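Local coordinates for CAG pathogenicity island protein 13 (Helicobacter pylori, PDB 2G3V), which is of unknown function but is encoded in the cag pathogenicity island, which specifies a type IV secretion system, at residues Arg116-Ile121 / Lys154-Thr159. Numbering follows the deposited sequence.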
loop_
_atom_site.group_PDB
_atom_site.type_symbol
_atom_site.label_atom_id
_atom_site.label_comp_id
_atom_site.label_asym_id
_atom_site.label_seq_id
_atom_site.Cartn_x
_atom_site.Cartn_y
_atom_site.Cartn_z
ATOM N N ARG A 116 -5.531 8.776 0.747
ATOM C CA ARG A 116 -5.403 7.743 1.756
ATOM C C ARG A 116 -5.733 6.405 1.110
ATOM O O ARG A 116 -5.578 5.350 1.728
ATOM C CB ARG A 116 -6.376 7.986 2.905
ATOM C CG ARG A 116 -6.082 9.191 3.776
ATOM C CD ARG A 116 -7.179 9.334 4.829
ATOM N NE ARG A 116 -7.077 10.599 5.552
ATOM C CZ ARG A 116 -8.027 11.098 6.334
ATOM N NH1 ARG A 116 -9.174 10.450 6.509
ATOM N NH2 ARG A 116 -7.819 12.249 6.952
ATOM N N SER A 117 -6.202 6.457 -0.133
ATOM C CA SER A 117 -6.564 5.255 -0.876
ATOM C C SER A 117 -5.334 4.523 -1.400
ATOM O O SER A 117 -5.429 3.401 -1.885
ATOM C CB SER A 117 -7.486 5.603 -2.040
ATOM O OG SER A 117 -6.823 6.438 -2.969
ATOM N N ILE A 118 -4.177 5.159 -1.308
ATOM C CA ILE A 118 -2.936 4.531 -1.760
ATOM C C ILE A 118 -2.597 3.420 -0.772
ATOM O O ILE A 118 -1.990 2.410 -1.131
ATOM C CB ILE A 118 -1.779 5.546 -1.784
ATOM C CG1 ILE A 118 -2.135 6.701 -2.714
ATOM C CG2 ILE A 118 -0.485 4.872 -2.256
ATOM C CD1 ILE A 118 -1.109 7.803 -2.689
ATOM N N LEU A 119 -3.020 3.618 0.465
ATOM C CA LEU A 119 -2.789 2.687 1.564
ATOM C C LEU A 119 -3.456 1.343 1.292
ATOM O O LEU A 119 -2.940 0.285 1.690
ATOM C CB LEU A 119 -3.318 3.274 2.876
ATOM C CG LEU A 119 -2.665 4.575 3.350
ATOM C CD1 LEU A 119 -3.453 5.156 4.513
ATOM C CD2 LEU A 119 -1.223 4.314 3.753
ATOM N N GLY A 120 -4.595 1.352 0.603
ATOM C CA GLY A 120 -5.315 0.129 0.285
ATOM C C GLY A 120 -4.512 -0.933 -0.458
ATOM O O GLY A 120 -4.909 -2.099 -0.533
ATOM N N ILE A 121 -3.376 -0.547 -1.013
ATOM C CA ILE A 121 -2.548 -1.508 -1.712
ATOM C C ILE A 121 -1.787 -2.388 -0.732
ATOM O O ILE A 121 -1.535 -3.557 -1.004
ATOM C CB ILE A 121 -1.542 -0.792 -2.618
ATOM C CG1 ILE A 121 -2.297 -0.114 -3.757
ATOM C CG2 ILE A 121 -0.490 -1.774 -3.142
ATOM C CD1 ILE A 121 -1.413 0.717 -4.646
ATOM N N LYS A 154 5.101 -0.502 -12.259
ATOM C CA LYS A 154 5.864 0.683 -11.859
ATOM C C LYS A 154 4.957 1.737 -11.244
ATOM O O LYS A 154 4.723 2.787 -11.844
ATOM C CB LYS A 154 6.585 1.296 -13.071
ATOM C CG LYS A 154 7.400 0.322 -13.929
ATOM C CD LYS A 154 8.865 0.269 -13.523
ATOM C CE LYS A 154 9.055 -0.444 -12.191
ATOM N NZ LYS A 154 10.491 -0.571 -11.817
ATOM N N LEU A 155 4.411 1.452 -10.068
ATOM C CA LEU A 155 3.552 2.426 -9.391
ATOM C C LEU A 155 4.447 3.427 -8.640
ATOM O O LEU A 155 5.570 3.094 -8.241
ATOM C CB LEU A 155 2.627 1.731 -8.380
ATOM C CG LEU A 155 1.494 0.790 -8.822
ATOM C CD1 LEU A 155 1.090 -0.081 -7.636
ATOM C CD2 LEU A 155 0.301 1.584 -9.345
ATOM N N PHE A 156 3.960 4.652 -8.474
ATOM C CA PHE A 156 4.691 5.690 -7.736
ATOM C C PHE A 156 5.953 6.266 -8.372
ATOM O O PHE A 156 6.634 7.084 -7.768
ATOM C CB PHE A 156 5.028 5.170 -6.341
ATOM C CG PHE A 156 3.858 4.555 -5.634
ATOM C CD1 PHE A 156 2.658 5.259 -5.498
ATOM C CD2 PHE A 156 3.949 3.279 -5.103
ATOM C CE1 PHE A 156 1.560 4.689 -4.838
ATOM C CE2 PHE A 156 2.866 2.704 -4.442
ATOM C CZ PHE A 156 1.666 3.412 -4.309
ATOM N N VAL A 157 6.262 5.845 -9.591
ATOM C CA VAL A 157 7.435 6.343 -10.300
ATOM C C VAL A 157 6.960 7.548 -11.099
ATOM O O VAL A 157 6.422 7.399 -12.193
ATOM C CB VAL A 157 7.993 5.274 -11.267
ATOM C CG1 VAL A 157 9.219 5.808 -11.998
ATOM C CG2 VAL A 157 8.340 4.018 -10.493
HETATM N N MSE A 158 7.157 8.739 -10.553
HETATM C CA MSE A 158 6.704 9.958 -11.215
HETATM C C MSE A 158 7.526 10.404 -12.422
HETATM O O MSE A 158 8.706 10.084 -12.549
HETATM C CB MSE A 158 6.643 11.115 -10.208
HETATM C CG MSE A 158 6.008 10.754 -8.872
HETATM SE SE MSE A 158 4.352 9.792 -9.032
HETATM C CE MSE A 158 3.160 11.265 -9.392
ATOM N N THR A 159 6.873 11.153 -13.307
ATOM C CA THR A 159 7.507 11.695 -14.502
ATOM C C THR A 159 7.573 13.204 -14.293
ATOM O O THR A 159 6.901 13.736 -13.409
ATOM C CB THR A 159 6.671 11.414 -15.757
ATOM O OG1 THR A 159 5.461 12.178 -15.702
ATOM C CG2 THR A 159 6.333 9.932 -15.850
#
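Leu155 and Ile121 meet tip to tip, the CD1 methyl of Leu155 lying 4.0 Å from CD1 of Ile121, and with them begins an example of how two loops can be joined by side chains alone. No hydrogen bond links 116-121 to 154-159, and their backbones stay well separated, with the CA atoms of Ile118 and Phe156 9.8 Å apart. Leu155 also lies over one face of the neighbouring Phe156 ring, its CB 3.9 Å above the plane and displaced toward the rim.

Phe156 reaches about halfway across, and Ile118 and Ile121 come to meet it. With CG anti to its own carbonyl carbon (chi1 -49°), the ring is directed at the helically coiled residues 116-121, where Ile121 N bonds to Ile118 O at 3.3 Å and the two preceding i to i+3 bonds are weak. In this all-helical protein the contact joins the connection between helices 82-105 and 128-133 to that between helices 136-149 and 160-168; Leu99 of helix 82-105 touches both Ile118 and Phe156. The far end of the ring takes two methyl groups, both at oblique angles: CG2 of Ile118 sits against the CE1-CZ bond, a close 3.3 Å from each atom, while CD1 of Ile121 is 4.1 Å from CZ. Farther along, selenomethionine Met158 packs on Met163 and Tyr166 of helix 160-168, and Thr159 N-caps that helix, its OG1 bonded to Glu162 N.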